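Local coordinates for protein trichothecene 3-O-acetyltransferase (Gibberella zeae, PDB 2RKV) that probably transfers the acetyl group of acetyl coenzyme A to the 3-hydroxyl of trichothecene mycotoxins, as a member of the BAHD acyltransferase superfamily, at residues V383-Y388 with F414-P419; T21-L26 with E398-P403. One frame throughout, in Å; residues are numbered along the deposited sequence. Where two conformers were deposited one is given.

Interaction 1. Residues V383-Y388 with F414-P419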
loop_
_atom_site.group_PDB
_atom_site.type_symbol
_atom_site.label_atom_id
_atom_site.label_comp_id
_atom_site.label_asym_id
_atom_site.label_seq_id
_atom_site.Cartn_x
_atom_site.Cartn_y
_atom_site.Cartn_z
ATOM N N VAL A 383 -8.143 5.936 0.275
ATOM C CA VAL A 383 -7.251 7.064 0.592
ATOM C C VAL A 383 -7.577 8.277 -0.281
ATOM O O VAL A 383 -8.228 8.149 -1.329
ATOM C CB VAL A 383 -5.742 6.688 0.596
ATOM C CG1 VAL A 383 -5.487 5.531 1.564
ATOM C CG2 VAL A 383 -5.232 6.366 -0.784
ATOM N N GLY A 384 -7.130 9.447 0.162
ATOM C CA GLY A 384 -7.662 10.712 -0.355
ATOM C C GLY A 384 -6.886 11.414 -1.454
ATOM O O GLY A 384 -7.169 12.574 -1.754
ATOM N N LEU A 385 -5.939 10.700 -2.069
ATOM C CA LEU A 385 -4.947 11.290 -2.983
ATOM C C LEU A 385 -5.506 12.026 -4.198
ATOM O O LEU A 385 -4.882 12.975 -4.686
ATOM C CB LEU A 385 -3.928 10.230 -3.416
ATOM C CG LEU A 385 -2.983 9.770 -2.305
ATOM C CD1 LEU A 385 -2.338 8.437 -2.669
ATOM C CD2 LEU A 385 -1.922 10.838 -2.006
ATOM N N TRP A 386 -6.670 11.593 -4.695
ATOM C CA TRP A 386 -7.309 12.257 -5.840
ATOM C C TRP A 386 -7.739 13.710 -5.568
ATOM O O TRP A 386 -8.067 14.456 -6.509
ATOM C CB TRP A 386 -8.528 11.465 -6.314
ATOM C CG TRP A 386 -8.234 10.232 -7.097
ATOM C CD1 TRP A 386 -8.090 8.964 -6.608
ATOM C CD2 TRP A 386 -8.096 10.134 -8.523
ATOM N NE1 TRP A 386 -7.854 8.083 -7.641
ATOM C CE2 TRP A 386 -7.852 8.774 -8.826
ATOM C CE3 TRP A 386 -8.145 11.067 -9.573
ATOM C CZ2 TRP A 386 -7.669 8.317 -10.136
ATOM C CZ3 TRP A 386 -7.968 10.612 -10.880
ATOM C CH2 TRP A 386 -7.727 9.251 -11.148
ATOM N N ASP A 387 -7.732 14.111 -4.298
ATOM C CA ASP A 387 -8.235 15.433 -3.936
ATOM C C ASP A 387 -7.159 16.512 -3.792
ATOM O O ASP A 387 -7.490 17.689 -3.612
ATOM C CB ASP A 387 -9.052 15.357 -2.646
ATOM C CG ASP A 387 -10.043 16.491 -2.523
ATOM O OD1 ASP A 387 -10.724 16.805 -3.524
ATOM O OD2 ASP A 387 -10.137 17.063 -1.421
ATOM N N TYR A 388 -5.882 16.130 -3.881
ATOM C CA TYR A 388 -4.794 17.085 -3.557
ATOM C C TYR A 388 -4.231 17.789 -4.789
ATOM O O TYR A 388 -3.916 17.138 -5.786
ATOM C CB TYR A 388 -3.647 16.425 -2.762
ATOM C CG TYR A 388 -4.108 15.481 -1.654
ATOM C CD1 TYR A 388 -5.282 15.730 -0.934
ATOM C CD2 TYR A 388 -3.368 14.345 -1.340
ATOM C CE1 TYR A 388 -5.724 14.838 0.059
ATOM C CE2 TYR A 388 -3.788 13.458 -0.347
ATOM C CZ TYR A 388 -4.960 13.717 0.350
ATOM O OH TYR A 388 -5.386 12.840 1.323
ATOM N N PHE A 414 -5.191 -2.315 -4.722
ATOM C CA PHE A 414 -6.204 -1.451 -5.335
ATOM C C PHE A 414 -5.705 -0.017 -5.215
ATOM O O PHE A 414 -5.283 0.411 -4.133
ATOM C CB PHE A 414 -7.570 -1.529 -4.641
ATOM C CG PHE A 414 -8.236 -2.889 -4.697
ATOM C CD1 PHE A 414 -7.816 -3.867 -5.590
ATOM C CD2 PHE A 414 -9.309 -3.166 -3.852
ATOM C CE1 PHE A 414 -8.457 -5.110 -5.636
ATOM C CE2 PHE A 414 -9.944 -4.415 -3.884
ATOM C CZ PHE A 414 -9.508 -5.384 -4.776
ATOM N N MET A 415 -5.762 0.721 -6.317
ATOM C CA MET A 415 -5.424 2.144 -6.294
ATOM C C MET A 415 -6.491 2.945 -5.553
ATOM O O MET A 415 -7.602 2.448 -5.336
ATOM C CB MET A 415 -5.288 2.668 -7.727
ATOM C CG MET A 415 -4.180 1.987 -8.552
ATOM S SD MET A 415 -2.545 2.086 -7.768
ATOM C CE MET A 415 -2.432 0.491 -6.960
ATOM N N PRO A 416 -6.159 4.182 -5.136
ATOM C CA PRO A 416 -7.232 5.046 -4.651
ATOM C C PRO A 416 -8.338 5.139 -5.712
ATOM O O PRO A 416 -8.054 5.309 -6.896
ATOM C CB PRO A 416 -6.527 6.394 -4.418
ATOM C CG PRO A 416 -5.088 6.021 -4.180
ATOM C CD PRO A 416 -4.833 4.829 -5.065
ATOM N N LYS A 417 -9.582 4.959 -5.279
ATOM C CA LYS A 417 -10.737 4.949 -6.166
ATOM C C LYS A 417 -10.837 6.279 -6.926
ATOM O O LYS A 417 -10.737 7.346 -6.318
ATOM C CB LYS A 417 -12.003 4.713 -5.327
ATOM C CG LYS A 417 -13.266 4.479 -6.119
ATOM C CD LYS A 417 -14.506 4.568 -5.211
ATOM C CE LYS A 417 -15.024 6.008 -5.104
ATOM N NZ LYS A 417 -14.370 6.761 -3.998
ATOM N N LYS A 418 -11.019 6.217 -8.245
ATOM C CA LYS A 418 -11.268 7.424 -9.035
ATOM C C LYS A 418 -12.587 8.018 -8.532
ATOM O O LYS A 418 -13.495 7.264 -8.172
ATOM C CB LYS A 418 -11.320 7.094 -10.531
ATOM C CG LYS A 418 -11.323 8.307 -11.464
ATOM C CD LYS A 418 -11.192 7.916 -12.924
ATOM C CE LYS A 418 -11.137 9.164 -13.811
ATOM N NZ LYS A 418 -11.215 8.829 -15.259
ATOM N N PRO A 419 -12.686 9.362 -8.448
ATOM C CA PRO A 419 -13.898 9.960 -7.881
ATOM C C PRO A 419 -15.218 9.433 -8.465
ATOM O O PRO A 419 -16.197 9.311 -7.723
ATOM C CB PRO A 419 -13.711 11.451 -8.175
ATOM C CG PRO A 419 -12.218 11.622 -8.123
ATOM C CD PRO A 419 -11.700 10.398 -8.819
#
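One face of the Trp386 indole is covered by Lys418 and Pro419, both in CH-pi contact: Lys418 CA stands 3.9 Å from the centroid of the five-membered ring and Pro419 CD 4.0 Å from that of the six-membered ring. The opposite face meets Val400 CG2 and, toward the rim, Thr399 CA. At the edge, Trp386 NE1 donates to Pro416 O (2.9 Å, N-H...O angle 156°). The oxygen lies in the indole plane, yet the donor stands 66° above the carbonyl plane and so follows no lone pair. Trp386 CG is set anti to its carbonyl carbon (chi1 -76°), which carries the indole across to these residues.

Trp386 sits on the short 3-10 segment 385-387, just before an Asp-Phe-Gly-Leu-Gly sequence that probably corresponds to the DFGWG motif of BAHD enzymes, with Leu in place of its Trp.

Beyond the NE1 edge, the ring of Pro416 packs on Val383 and Leu385. Its CG meets Val383 CG2 at 3.4 Å, tighter than usual for two carbons, and Leu385 CD1 at 4.0 Å, while Pro416 CB touches Trp386 CD1 at 3.7 Å. Farther out, Lys418 CG passes Trp386 CH2 at 3.7 Å, and the extended chain then leads away.

Interaction 2. Residues T21-L26 with E398-P403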
loop_
_atom_site.group_PDB
_atom_site.type_symbol
_atom_site.label_atom_id
_atom_site.label_comp_id
_atom_site.label_asym_id
_atom_site.label_seq_id
_atom_site.Cartn_x
_atom_site.Cartn_y
_atom_site.Cartn_z
ATOM N N THR A 21 7.016 2.392 0.295
ATOM C CA THR A 21 5.756 2.465 -0.448
ATOM C C THR A 21 5.783 3.663 -1.388
ATOM O O THR A 21 6.003 4.791 -0.938
ATOM C CB THR A 21 4.544 2.624 0.495
ATOM O OG1 THR A 21 4.518 1.538 1.431
ATOM C CG2 THR A 21 3.232 2.661 -0.303
ATOM N N GLN A 22 5.549 3.420 -2.679
ATOM C CA GLN A 22 5.536 4.489 -3.685
ATOM C C GLN A 22 4.131 4.737 -4.217
ATOM O O GLN A 22 3.343 3.811 -4.378
ATOM C CB GLN A 22 6.431 4.141 -4.881
ATOM C CG GLN A 22 7.838 3.676 -4.528
ATOM C CD GLN A 22 8.466 2.886 -5.656
ATOM O OE1 GLN A 22 7.766 2.201 -6.413
ATOM N NE2 GLN A 22 9.790 2.958 -5.770
ATOM N N ILE A 23 3.826 5.997 -4.510
ATOM C CA ILE A 23 2.605 6.342 -5.227
ATOM C C ILE A 23 2.926 7.537 -6.119
ATOM O O ILE A 23 3.701 8.421 -5.721
ATOM C CB ILE A 23 1.411 6.622 -4.254
ATOM C CG1 ILE A 23 0.070 6.740 -4.997
ATOM C CG2 ILE A 23 1.704 7.851 -3.358
ATOM C CD1 ILE A 23 -0.476 5.417 -5.546
ATOM N N SER A 24 2.362 7.538 -7.326
ATOM C CA SER A 24 2.553 8.628 -8.275
ATOM C C SER A 24 1.239 9.301 -8.620
ATOM O O SER A 24 0.217 8.628 -8.817
ATOM C CB SER A 24 3.225 8.132 -9.568
ATOM O OG SER A 24 4.491 7.547 -9.292
ATOM N N LEU A 25 1.291 10.633 -8.699
ATOM C CA LEU A 25 0.170 11.462 -9.100
ATOM C C LEU A 25 0.566 12.180 -10.393
ATOM O O LEU A 25 1.615 12.818 -10.457
ATOM C CB LEU A 25 -0.166 12.477 -7.989
ATOM C CG LEU A 25 -0.885 11.970 -6.721
ATOM C CD1 LEU A 25 -0.106 10.913 -5.963
ATOM C CD2 LEU A 25 -1.248 13.135 -5.781
ATOM N N LEU A 26 -0.270 12.035 -11.417
ATOM C CA LEU A 26 -0.051 12.662 -12.717
ATOM C C LEU A 26 -0.958 13.875 -12.874
ATOM O O LEU A 26 -2.163 13.790 -12.639
ATOM C CB LEU A 26 -0.329 11.655 -13.848
ATOM C CG LEU A 26 -0.330 12.204 -15.282
ATOM C CD1 LEU A 26 1.098 12.551 -15.723
ATOM C CD2 LEU A 26 -0.967 11.195 -16.238
ATOM N N GLU A 398 -4.862 13.722 -12.670
ATOM C CA GLU A 398 -5.523 13.067 -13.792
ATOM C C GLU A 398 -5.600 11.560 -13.552
ATOM O O GLU A 398 -6.565 10.897 -13.967
ATOM C CB GLU A 398 -4.770 13.389 -15.087
ATOM C CG GLU A 398 -5.309 12.703 -16.315
ATOM C CD GLU A 398 -4.779 13.320 -17.598
ATOM O OE1 GLU A 398 -4.647 14.562 -17.662
ATOM O OE2 GLU A 398 -4.501 12.559 -18.544
ATOM N N THR A 399 -4.575 11.032 -12.880
ATOM C CA THR A 399 -4.575 9.661 -12.381
ATOM C C THR A 399 -3.670 9.536 -11.155
ATOM O O THR A 399 -2.822 10.399 -10.899
ATOM C CB THR A 399 -4.175 8.609 -13.463
ATOM O OG1 THR A 399 -4.543 7.294 -13.011
ATOM C CG2 THR A 399 -2.659 8.638 -13.759
ATOM N N VAL A 400 -3.867 8.450 -10.409
ATOM C CA VAL A 400 -3.084 8.143 -9.216
ATOM C C VAL A 400 -2.718 6.669 -9.320
ATOM O O VAL A 400 -3.586 5.803 -9.211
ATOM C CB VAL A 400 -3.892 8.385 -7.921
ATOM C CG1 VAL A 400 -3.053 8.050 -6.697
ATOM C CG2 VAL A 400 -4.410 9.832 -7.870
ATOM N N ARG A 401 -1.444 6.392 -9.569
ATOM C CA ARG A 401 -0.985 5.035 -9.874
ATOM C C ARG A 401 0.273 4.654 -9.103
ATOM O O ARG A 401 1.154 5.492 -8.868
ATOM C CB ARG A 401 -0.686 4.884 -11.377
ATOM C CG ARG A 401 -1.827 5.243 -12.330
ATOM C CD ARG A 401 -3.019 4.285 -12.198
ATOM N NE ARG A 401 -3.527 3.898 -13.514
ATOM C CZ ARG A 401 -4.809 3.715 -13.820
ATOM N NH1 ARG A 401 -5.769 3.922 -12.921
ATOM N NH2 ARG A 401 -5.136 3.338 -15.054
ATOM N N ARG A 402 0.355 3.382 -8.714
ATOM C CA ARG A 402 1.563 2.860 -8.109
ATOM C C ARG A 402 2.618 2.557 -9.175
ATOM O O ARG A 402 2.317 1.876 -10.172
ATOM C CB ARG A 402 1.282 1.584 -7.312
ATOM C CG ARG A 402 2.356 1.359 -6.277
ATOM C CD ARG A 402 2.732 -0.095 -6.016
ATOM N NE ARG A 402 3.705 -0.120 -4.920
ATOM C CZ ARG A 402 4.995 0.206 -5.049
ATOM N NH1 ARG A 402 5.496 0.543 -6.235
ATOM N NH2 ARG A 402 5.791 0.194 -3.985
ATOM N N PRO A 403 3.863 3.034 -8.967
ATOM C CA PRO A 403 4.960 2.611 -9.857
ATOM C C PRO A 403 5.171 1.097 -9.954
ATOM O O PRO A 403 4.994 0.354 -8.978
ATOM C CB PRO A 403 6.197 3.270 -9.222
ATOM C CG PRO A 403 5.630 4.533 -8.607
ATOM C CD PRO A 403 4.337 4.016 -7.973
#
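Ser24 and Arg401 form an antiparallel hydrogen-bonded pair, with Ser24 N to Arg401 O at 2.8 Å and Arg401 N to Ser24 O at 2.9 Å. Leu26 N donates to Thr399 O (3.1 Å), but Leu26 O is taken by Glu398 N (2.7 Å), and the buried Thr399 N has no partner in the model, so the regular pattern breaks. The strand axes run 163° apart, close to antiparallel; strand 399-401 is an outermost strand of the mixed sheet, next to strand 20-28, a late strand joining the N-terminal sheet as in the BAHD fold.

The polar side-chain pair is Arg402 with Gln22. Arg402 bends at chi2 (-144°), and its NH1 donates to Gln22 OE1 at 2.8 Å, with the amide and guanidinium planes 48° apart. NH1 also bonds Pro403 O, while NH2 reaches Thr121. Gln22 NE2 is held by Arg119 O and Glu113.

On the apolar face, Val400 CG1 meets Leu25 CD1 at 4.2 Å, the two side chains side by side and pointing the same way.

Gln22 O, buried with no hydrogen-bond partner, lies 3.9 Å above the plane of the Arg402 guanidinium, over its centre; the cation probably offsets part of the cost of burying that carbonyl.

How the interactions relate
From the N terminus, strand 20-28 supplies residues 21-26, and its partner 398-403 arrives only after 371 intervening residues, so interaction 2 closes a very long loop. Interaction 1 closes a short one of 25 residues, from 383-388 to 414-419. The two cross: 383-388 falls before 398-403 and 414-419 after it. Interaction 1 joins the loops that follow strands 375-379 and 411-414 of the seven-stranded sheet; interaction 2 adds strand 399-401 to the sheet of the N-terminal half. The contacts meet directly, with Trp386 CH2 3.4 Å from Thr399 CA and Met415 SD 3.3 Å from Arg402 N, so these loops rest on strand 399-401 and Arg402 just after it, at the edge of the five-stranded sheet.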